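Local coordinates for protein 433aa long hypothetical phosphoribosylglycinamide formyl transferase (Pyrococcus horikoshii, PDB 2DWC) that is a hypothetical PurT-like member of the ATP-grasp superfamily and binds adenosine-5'-diphosphate, at residues 50-58 with 376-385; 228-236 with 245-256. One frame throughout, in Å; residues are numbered along the deposited sequence.

Overall arrangement
The two contacts lie on opposite sides of the chain's centre, with their nearest atoms about 11 Å apart, and they share no helix or strand. Contact 1 is a partly buried seam between parts distant in sequence: the start of helix 55-59 meets the turn-rich 376-385, each backbone keeping its own local bonds. Contact 2, nested within that long chain excursion, is local and buried: it joins the strands of the hairpin 225-238 and 241-247, then the start of helix 253-270. Contact 1 is made by one bridging amide and two prolines, with a sulfate site next to it on 376-385, whereas contact 2 combines strand pairing, an indole on glycine and one salt bridge.

Contact 1: 50-58 with 376-385; sequences RYANAPAMQ and FGKPEAYVGR. With SO4 (sulfate ion), chain F.
Pro55 and Gly377 mark the closest backbone approach, CA to CA 5.4 Å, and no backbone-to-backbone hydrogen bond crosses between 50-58 and 376-385. The polar crossing is made by Gln58, whose NE2 donates to Gly377 O at 2.8 Å (143° at the hydrogen) and, more nearly straight (167°), to Asn53 O. Both acceptors lie close to the plane of the Gln58 amide, and OE1 bonds His61 of the second subunit, so the rotation of this amide is fixed. Gly377, lacking a side chain, leaves room for NE2.

Around this bond it is mostly carbon atoms that meet, with Pro55 also against the Phe376 carbonyl. Pro55 CG rests on Lys378 CG at 3.6 Å, and Pro379 CD reaches the edge of the Tyr51 ring, 4.0 Å from CE1. Tyr51 OH comes to 3.4 Å from Arg385 NH2 without a hydrogen bond (poor angle), the ring and guanidinium planes 49° apart. The extended Lys378 chain carries NZ to 2.6 Å from sulfate O4 and to a salt bridge with Glu29. Arg385 grips the same ion through NE to O4 and NH2 to O3, both 2.9 Å, while NH1 donates to Glu380 O. Tyr382 OH bonds O1. Lys378, Tyr382 and Arg385 thus form a sulfate site, the ion probably from the crystallisation liquor, beside the seam between the Rossmann-like preATP-grasp region and the PurT C-terminal region.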
loop_
_atom_site.group_PDB
_atom_site.type_symbol
_atom_site.label_atom_id
_atom_site.label_comp_id
_atom_site.label_asym_id
_atom_site.label_seq_id
_atom_site.Cartn_x
_atom_site.Cartn_y
_atom_site.Cartn_z
ATOM N N ARG B 50 2.214 22.655 -7.493
ATOM C CA ARG B 50 2.516 23.676 -8.503
ATOM C C ARG B 50 2.690 23.141 -9.893
ATOM O O ARG B 50 2.877 23.934 -10.853
ATOM C CB ARG B 50 3.786 24.476 -8.101
ATOM C CG ARG B 50 4.995 23.599 -8.016
ATOM C CD ARG B 50 6.200 24.358 -7.417
ATOM N NE ARG B 50 6.510 25.570 -8.166
ATOM C CZ ARG B 50 6.991 25.586 -9.410
ATOM N NH1 ARG B 50 7.212 24.446 -10.071
ATOM N NH2 ARG B 50 7.302 26.747 -9.977
ATOM N N TYR B 51 2.633 21.812 -10.045
ATOM C CA TYR B 51 2.762 21.230 -11.386
ATOM C C TYR B 51 1.754 20.124 -11.504
ATOM O O TYR B 51 1.271 19.640 -10.486
ATOM C CB TYR B 51 4.182 20.715 -11.629
ATOM C CG TYR B 51 4.623 19.557 -10.771
ATOM C CD1 TYR B 51 4.663 18.252 -11.290
ATOM C CD2 TYR B 51 5.039 19.768 -9.443
ATOM C CE1 TYR B 51 5.113 17.182 -10.514
ATOM C CE2 TYR B 51 5.496 18.689 -8.654
ATOM C CZ TYR B 51 5.525 17.408 -9.209
ATOM O OH TYR B 51 5.970 16.357 -8.433
ATOM N N ALA B 52 1.426 19.730 -12.737
ATOM C CA ALA B 52 0.411 18.700 -12.928
ATOM C C ALA B 52 0.995 17.287 -12.885
ATOM O O ALA B 52 2.201 17.098 -13.087
ATOM C CB ALA B 52 -0.336 18.919 -14.336
ATOM N N ASN B 53 0.108 16.324 -12.613
ATOM C CA ASN B 53 0.499 14.911 -12.545
ATOM C C ASN B 53 1.597 14.639 -11.532
ATOM O O ASN B 53 2.413 13.744 -11.700
ATOM C CB ASN B 53 0.874 14.395 -13.952
ATOM C CG ASN B 53 -0.344 14.294 -14.865
ATOM O OD1 ASN B 53 -1.449 13.958 -14.403
ATOM N ND2 ASN B 53 -0.153 14.549 -16.163
ATOM N N ALA B 54 1.590 15.411 -10.449
ATOM C CA ALA B 54 2.535 15.179 -9.351
ATOM C C ALA B 54 2.159 13.785 -8.797
ATOM O O ALA B 54 1.014 13.311 -8.949
ATOM C CB ALA B 54 2.337 16.285 -8.278
ATOM N N PRO B 55 3.095 13.121 -8.110
ATOM C CA PRO B 55 2.830 11.776 -7.582
ATOM C C PRO B 55 1.485 11.559 -6.903
ATOM O O PRO B 55 0.752 10.626 -7.265
ATOM C CB PRO B 55 4.033 11.524 -6.664
ATOM C CG PRO B 55 5.168 12.261 -7.385
ATOM C CD PRO B 55 4.458 13.587 -7.812
ATOM N N ALA B 56 1.136 12.413 -5.933
ATOM C CA ALA B 56 -0.139 12.221 -5.228
ATOM C C ALA B 56 -1.357 12.506 -6.098
ATOM O O ALA B 56 -2.438 11.936 -5.881
ATOM C CB ALA B 56 -0.176 13.080 -3.968
ATOM N N MET B 57 -1.208 13.390 -7.083
ATOM C CA MET B 57 -2.314 13.710 -7.980
ATOM C C MET B 57 -2.700 12.465 -8.803
ATOM O O MET B 57 -3.865 12.281 -9.135
ATOM C CB MET B 57 -1.909 14.832 -8.960
ATOM C CG MET B 57 -1.831 16.187 -8.266
ATOM S SD MET B 57 -1.247 17.384 -9.486
ATOM C CE MET B 57 -1.010 18.824 -8.350
ATOM N N GLN B 58 -1.724 11.604 -9.111
ATOM C CA GLN B 58 -2.015 10.424 -9.944
ATOM C C GLN B 58 -2.920 9.420 -9.219
ATOM O O GLN B 58 -3.752 8.753 -9.833
ATOM C CB GLN B 58 -0.693 9.742 -10.373
ATOM C CG GLN B 58 0.073 10.652 -11.398
ATOM C CD GLN B 58 1.375 10.036 -11.818
ATOM O OE1 GLN B 58 1.445 8.836 -12.039
ATOM N NE2 GLN B 58 2.420 10.851 -11.931
ATOM N N PHE B 376 8.298 7.020 -8.024
ATOM C CA PHE B 376 7.272 7.986 -7.658
ATOM C C PHE B 376 6.373 8.503 -8.718
ATOM O O PHE B 376 5.342 9.090 -8.390
ATOM C CB PHE B 376 7.901 9.180 -6.894
ATOM C CG PHE B 376 8.761 8.766 -5.693
ATOM C CD1 PHE B 376 8.430 7.656 -4.912
ATOM C CD2 PHE B 376 9.869 9.557 -5.330
ATOM C CE1 PHE B 376 9.192 7.323 -3.771
ATOM C CE2 PHE B 376 10.616 9.232 -4.199
ATOM C CZ PHE B 376 10.281 8.128 -3.429
ATOM N N GLY B 377 6.721 8.307 -9.983
ATOM C CA GLY B 377 5.813 8.826 -10.998
ATOM C C GLY B 377 6.048 10.261 -11.405
ATOM O O GLY B 377 5.220 10.831 -12.124
ATOM N N LYS B 378 7.165 10.868 -10.985
ATOM C CA LYS B 378 7.392 12.284 -11.330
ATOM C C LYS B 378 7.621 12.349 -12.837
ATOM O O LYS B 378 8.464 11.677 -13.365
ATOM C CB LYS B 378 8.601 12.843 -10.569
ATOM C CG LYS B 378 8.295 12.899 -9.077
ATOM C CD LYS B 378 9.513 13.380 -8.257
ATOM C CE LYS B 378 9.116 13.311 -6.767
ATOM N NZ LYS B 378 10.201 13.908 -5.882
ATOM N N PRO B 379 6.879 13.228 -13.519
ATOM C CA PRO B 379 7.001 13.329 -14.978
ATOM C C PRO B 379 8.252 13.930 -15.536
ATOM O O PRO B 379 8.542 13.752 -16.725
ATOM C CB PRO B 379 5.743 14.115 -15.423
ATOM C CG PRO B 379 5.196 14.731 -14.181
ATOM C CD PRO B 379 5.834 14.093 -12.960
ATOM N N GLU B 380 8.987 14.623 -14.698
ATOM C CA GLU B 380 10.220 15.247 -15.177
ATOM C C GLU B 380 11.296 15.119 -14.115
ATOM O O GLU B 380 11.013 15.145 -12.918
ATOM C CB GLU B 380 9.958 16.738 -15.459
ATOM C CG GLU B 380 11.256 17.510 -15.670
ATOM C CD GLU B 380 11.072 18.886 -16.293
ATOM O OE1 GLU B 380 12.092 19.546 -16.571
ATOM O OE2 GLU B 380 9.927 19.303 -16.504
ATOM N N ALA B 381 12.538 15.011 -14.554
ATOM C CA ALA B 381 13.641 14.923 -13.610
ATOM C C ALA B 381 14.491 16.177 -13.659
ATOM O O ALA B 381 14.568 16.871 -14.678
ATOM C CB ALA B 381 14.520 13.743 -13.961
ATOM N N TYR B 382 15.085 16.502 -12.531
ATOM C CA TYR B 382 16.064 17.600 -12.538
ATOM C C TYR B 382 17.246 17.012 -11.746
ATOM O O TYR B 382 17.071 16.048 -10.969
ATOM C CB TYR B 382 15.498 18.898 -11.950
ATOM C CG TYR B 382 15.088 18.845 -10.506
ATOM C CD1 TYR B 382 16.040 18.653 -9.502
ATOM C CD2 TYR B 382 13.752 18.994 -10.133
ATOM C CE1 TYR B 382 15.672 18.604 -8.157
ATOM C CE2 TYR B 382 13.375 18.953 -8.783
ATOM C CZ TYR B 382 14.343 18.753 -7.803
ATOM O OH TYR B 382 14.002 18.672 -6.464
ATOM N N VAL B 383 18.452 17.542 -11.943
ATOM C CA VAL B 383 19.605 16.980 -11.241
ATOM C C VAL B 383 19.386 17.059 -9.741
ATOM O O VAL B 383 19.100 18.121 -9.192
ATOM C CB VAL B 383 20.919 17.711 -11.620
ATOM C CG1 VAL B 383 22.079 17.180 -10.743
ATOM C CG2 VAL B 383 21.223 17.454 -13.098
ATOM N N GLY B 384 19.506 15.904 -9.085
ATOM C CA GLY B 384 19.286 15.848 -7.656
ATOM C C GLY B 384 17.847 15.509 -7.272
ATOM O O GLY B 384 17.565 15.319 -6.099
ATOM N N ARG B 385 16.923 15.444 -8.229
ATOM C CA ARG B 385 15.529 15.141 -7.844
ATOM C C ARG B 385 15.387 13.681 -7.395
ATOM O O ARG B 385 15.912 12.790 -8.038
ATOM C CB ARG B 385 14.568 15.391 -9.019
ATOM C CG ARG B 385 13.068 15.401 -8.623
ATOM C CD ARG B 385 12.125 15.731 -9.793
ATOM N NE ARG B 385 10.983 16.464 -9.219
ATOM C CZ ARG B 385 9.990 16.991 -9.923
ATOM N NH1 ARG B 385 9.970 16.870 -11.248
ATOM N NH2 ARG B 385 9.027 17.662 -9.294
HETATM S S SO4 F . 10.330 17.832 -5.876
HETATM O O1 SO4 F . 11.504 18.661 -6.307
HETATM O O2 SO4 F . 10.226 17.892 -4.380
HETATM O O3 SO4 F . 9.082 18.379 -6.504
HETATM O O4 SO4 F . 10.538 16.418 -6.330
#

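Contact 2: 228-236 with 245-256; sequences TFPKPVGHY and SWQPAEISEKAE
The indole of Trp246 lies flat over the backbone of its cross-strand partner Gly234, an aromatic rescue of glycine within an antiparallel hairpin. Gly234 CA stands 3.9 Å from the centroid of the five-membered ring, 24° off its normal, and His235 CA covers the six-membered ring on the same face: two CH-pi contacts. With chi1 at 53°, Trp246 CG sits between its backbone N and carbonyl carbon, which folds the ring across the neighbouring strand, against bare backbone at Gly234. The two rings of Trp246 and Tyr236 meet edge to edge, CZ3 to CD2 4.0 Å, their side chains crossing at about a right angle.

The axes of 233-236 and 245-247 run antiparallel, 161° between their directions. Gly234 and Trp246 form the hydrogen-bonded pair: Trp246 N donates to Gly234 O at 2.9 Å, while the return bond is weak. His235 and Ser245, the adjacent non-hydrogen-bonded pair, bring their CB atoms to 3.9 Å on the sheet face opposite Trp246, where His235 NE2 bonds Glu279 and Ser245 OG bonds Thr299.

Past the cis peptide before Pro248, Ala249 N donates to Pro232 O at 3.0 Å; Pro232 packs CB on Ala249 CB and CG on Ile251 CD1. Gln247, extended, sends NE2 nearly straight to Lys231 O (2.8 Å), and its OE1 bonds Ser306. Lys231 NZ forms a salt bridge with Glu256 OE2 at 2.7 Å, syn but somewhat out of the carboxylate plane; Tyr260 bonds the same oxygen. Beyond the two bridges, then, regular pairing gives way to one backbone bond, a side-chain amide and a salt bridge, the Glu256 carboxylate probably stabilised as a charged group by its two partners.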
loop_
_atom_site.group_PDB
_atom_site.type_symbol
_atom_site.label_atom_id
_atom_site.label_comp_id
_atom_site.label_asym_id
_atom_site.label_seq_id
_atom_site.Cartn_x
_atom_site.Cartn_y
_atom_site.Cartn_z
ATOM N N THR B 228 2.019 8.721 20.652
ATOM C CA THR B 228 2.557 7.370 20.496
ATOM C C THR B 228 3.871 7.432 19.776
ATOM O O THR B 228 4.074 8.230 18.852
ATOM C CB THR B 228 1.509 6.485 19.762
ATOM O OG1 THR B 228 0.357 6.454 20.573
ATOM C CG2 THR B 228 2.005 5.050 19.533
ATOM N N PHE B 229 4.797 6.576 20.224
ATOM C CA PHE B 229 6.150 6.609 19.724
ATOM C C PHE B 229 6.696 5.411 19.003
ATOM O O PHE B 229 6.909 4.336 19.628
ATOM C CB PHE B 229 7.106 6.890 20.898
ATOM C CG PHE B 229 6.847 8.215 21.574
ATOM C CD1 PHE B 229 5.888 8.319 22.587
ATOM C CD2 PHE B 229 7.501 9.348 21.137
ATOM C CE1 PHE B 229 5.590 9.556 23.151
ATOM C CE2 PHE B 229 7.215 10.601 21.687
ATOM C CZ PHE B 229 6.253 10.702 22.699
ATOM N N PRO B 230 6.939 5.549 17.683
ATOM C CA PRO B 230 7.515 4.434 16.915
ATOM C C PRO B 230 8.994 4.316 17.327
ATOM O O PRO B 230 9.560 5.222 17.980
ATOM C CB PRO B 230 7.450 4.911 15.445
ATOM C CG PRO B 230 6.276 5.873 15.438
ATOM C CD PRO B 230 6.416 6.614 16.801
ATOM N N LYS B 231 9.657 3.241 16.910
ATOM C CA LYS B 231 11.078 3.136 17.212
ATOM C C LYS B 231 11.824 4.252 16.455
ATOM O O LYS B 231 11.440 4.637 15.342
ATOM C CB LYS B 231 11.604 1.764 16.760
ATOM C CG LYS B 231 11.178 0.641 17.656
ATOM C CD LYS B 231 12.118 0.684 18.888
ATOM C CE LYS B 231 11.927 -0.485 19.799
ATOM N NZ LYS B 231 13.017 -0.459 20.842
ATOM N N PRO B 232 12.897 4.806 17.038
ATOM C CA PRO B 232 13.662 5.864 16.367
ATOM C C PRO B 232 14.162 5.394 14.973
ATOM O O PRO B 232 14.490 4.214 14.777
ATOM C CB PRO B 232 14.855 6.106 17.332
ATOM C CG PRO B 232 14.287 5.759 18.666
ATOM C CD PRO B 232 13.423 4.525 18.390
ATOM N N VAL B 233 14.238 6.321 14.032
ATOM C CA VAL B 233 14.697 6.021 12.683
ATOM C C VAL B 233 16.072 6.627 12.493
ATOM O O VAL B 233 16.237 7.838 12.616
ATOM C CB VAL B 233 13.693 6.625 11.611
ATOM C CG1 VAL B 233 14.331 6.701 10.218
ATOM C CG2 VAL B 233 12.441 5.768 11.587
ATOM N N GLY B 234 17.078 5.801 12.209
ATOM C CA GLY B 234 18.369 6.396 11.958
ATOM C C GLY B 234 18.517 6.867 10.506
ATOM O O GLY B 234 17.815 6.356 9.616
ATOM N N HIS B 235 19.397 7.835 10.242
ATOM C CA HIS B 235 19.611 8.268 8.855
ATOM C C HIS B 235 20.884 9.072 8.685
ATOM O O HIS B 235 21.508 9.466 9.659
ATOM C CB HIS B 235 18.430 9.125 8.352
ATOM C CG HIS B 235 18.182 10.362 9.164
ATOM N ND1 HIS B 235 18.742 11.582 8.852
ATOM C CD2 HIS B 235 17.401 10.575 10.256
ATOM C CE1 HIS B 235 18.314 12.494 9.709
ATOM N NE2 HIS B 235 17.500 11.911 10.572
ATOM N N TYR B 236 21.278 9.315 7.441
ATOM C CA TYR B 236 22.462 10.129 7.235
ATOM C C TYR B 236 22.206 11.186 6.155
ATOM O O TYR B 236 21.809 10.865 5.021
ATOM C CB TYR B 236 23.682 9.235 6.954
ATOM C CG TYR B 236 23.758 8.610 5.593
ATOM C CD1 TYR B 236 24.203 9.351 4.489
ATOM C CD2 TYR B 236 23.407 7.280 5.401
ATOM C CE1 TYR B 236 24.300 8.778 3.217
ATOM C CE2 TYR B 236 23.495 6.692 4.133
ATOM C CZ TYR B 236 23.942 7.448 3.043
ATOM O OH TYR B 236 24.027 6.877 1.783
ATOM N N SER B 245 17.826 5.680 5.242
ATOM C CA SER B 245 17.273 5.701 6.602
ATOM C C SER B 245 16.977 4.276 6.998
ATOM O O SER B 245 16.929 3.370 6.141
ATOM C CB SER B 245 15.989 6.544 6.689
ATOM O OG SER B 245 14.987 5.962 5.851
ATOM N N TRP B 246 16.787 4.031 8.295
ATOM C CA TRP B 246 16.553 2.662 8.688
ATOM C C TRP B 246 15.886 2.659 10.032
ATOM O O TRP B 246 15.947 3.650 10.765
ATOM C CB TRP B 246 17.903 1.867 8.771
ATOM C CG TRP B 246 18.965 2.543 9.660
ATOM C CD1 TRP B 246 19.164 2.377 11.022
ATOM C CD2 TRP B 246 19.896 3.529 9.232
ATOM N NE1 TRP B 246 20.183 3.238 11.451
ATOM C CE2 TRP B 246 20.636 3.945 10.363
ATOM C CE3 TRP B 246 20.189 4.108 7.983
ATOM C CZ2 TRP B 246 21.648 4.921 10.280
ATOM C CZ3 TRP B 246 21.196 5.072 7.899
ATOM C CH2 TRP B 246 21.915 5.470 9.051
ATOM N N GLN B 247 15.251 1.537 10.361
ATOM C CA GLN B 247 14.582 1.422 11.667
ATOM C C GLN B 247 14.824 0.003 12.146
ATOM O O GLN B 247 14.692 -0.929 11.381
ATOM C CB GLN B 247 13.069 1.650 11.533
ATOM C CG GLN B 247 12.345 1.882 12.881
ATOM C CD GLN B 247 10.830 2.011 12.713
ATOM O OE1 GLN B 247 10.214 1.204 11.996
ATOM N NE2 GLN B 247 10.218 2.987 13.400
ATOM N N PRO B 248 15.186 -0.186 13.427
ATOM C CA PRO B 248 15.386 0.840 14.454
ATOM C C PRO B 248 16.816 1.357 14.455
ATOM O O PRO B 248 17.745 0.684 13.985
ATOM C CB PRO B 248 15.052 0.098 15.747
ATOM C CG PRO B 248 15.687 -1.314 15.494
ATOM C CD PRO B 248 15.404 -1.554 13.963
ATOM N N ALA B 249 16.992 2.571 14.941
ATOM C CA ALA B 249 18.336 3.145 15.048
ATOM C C ALA B 249 19.101 2.299 16.095
ATOM O O ALA B 249 18.529 1.873 17.090
ATOM C CB ALA B 249 18.238 4.588 15.516
ATOM N N GLU B 250 20.382 2.063 15.864
ATOM C CA GLU B 250 21.155 1.249 16.795
ATOM C C GLU B 250 21.750 2.131 17.879
ATOM O O GLU B 250 22.927 2.505 17.824
ATOM C CB GLU B 250 22.236 0.500 16.024
ATOM C CG GLU B 250 21.629 -0.545 15.062
ATOM C CD GLU B 250 22.695 -1.399 14.358
ATOM O OE1 GLU B 250 23.397 -0.872 13.463
ATOM O OE2 GLU B 250 22.821 -2.599 14.713
ATOM N N ILE B 251 20.897 2.502 18.829
ATOM C CA ILE B 251 21.275 3.358 19.946
ATOM C C ILE B 251 20.935 2.657 21.258
ATOM O O ILE B 251 20.151 1.703 21.282
ATOM C CB ILE B 251 20.539 4.742 19.882
ATOM C CG1 ILE B 251 19.018 4.541 20.037
ATOM C CG2 ILE B 251 20.919 5.461 18.579
ATOM C CD1 ILE B 251 18.211 5.866 20.096
ATOM N N SER B 252 21.526 3.126 22.358
ATOM C CA SER B 252 21.275 2.507 23.652
ATOM C C SER B 252 19.848 2.668 24.103
ATOM O O SER B 252 19.123 3.576 23.659
ATOM C CB SER B 252 22.191 3.090 24.735
ATOM O OG SER B 252 21.924 4.473 24.929
ATOM N N GLU B 253 19.447 1.777 24.998
ATOM C CA GLU B 253 18.116 1.799 25.557
ATOM C C GLU B 253 17.939 3.113 26.325
ATOM O O GLU B 253 16.847 3.689 26.342
ATOM C CB GLU B 253 17.920 0.598 26.464
ATOM C CG GLU B 253 16.497 0.126 26.470
ATOM C CD GLU B 253 16.358 -1.293 26.968
ATOM O OE1 GLU B 253 17.090 -2.179 26.464
ATOM O OE2 GLU B 253 15.506 -1.526 27.854
ATOM N N LYS B 254 19.012 3.600 26.950
ATOM C CA LYS B 254 18.923 4.879 27.665
ATOM C C LYS B 254 18.693 6.024 26.681
ATOM O O LYS B 254 17.852 6.893 26.907
ATOM C CB LYS B 254 20.202 5.179 28.462
ATOM C CG LYS B 254 20.286 4.389 29.747
ATOM C CD LYS B 254 21.333 4.946 30.703
ATOM C CE LYS B 254 21.400 4.069 31.962
ATOM N NZ LYS B 254 22.260 4.669 33.031
ATOM N N ALA B 255 19.447 6.024 25.591
ATOM C CA ALA B 255 19.294 7.073 24.587
ATOM C C ALA B 255 17.882 6.991 24.002
ATOM O O ALA B 255 17.241 8.015 23.758
ATOM C CB ALA B 255 20.335 6.902 23.480
ATOM N N GLU B 256 17.410 5.770 23.768
ATOM C CA GLU B 256 16.081 5.578 23.193
ATOM C C GLU B 256 15.011 6.204 24.073
ATOM O O GLU B 256 14.106 6.897 23.590
ATOM C CB GLU B 256 15.785 4.088 22.988
ATOM C CG GLU B 256 14.415 3.809 22.407
ATOM C CD GLU B 256 14.131 2.347 22.298
ATOM O OE1 GLU B 256 15.058 1.558 22.560
ATOM O OE2 GLU B 256 12.988 1.980 21.971
#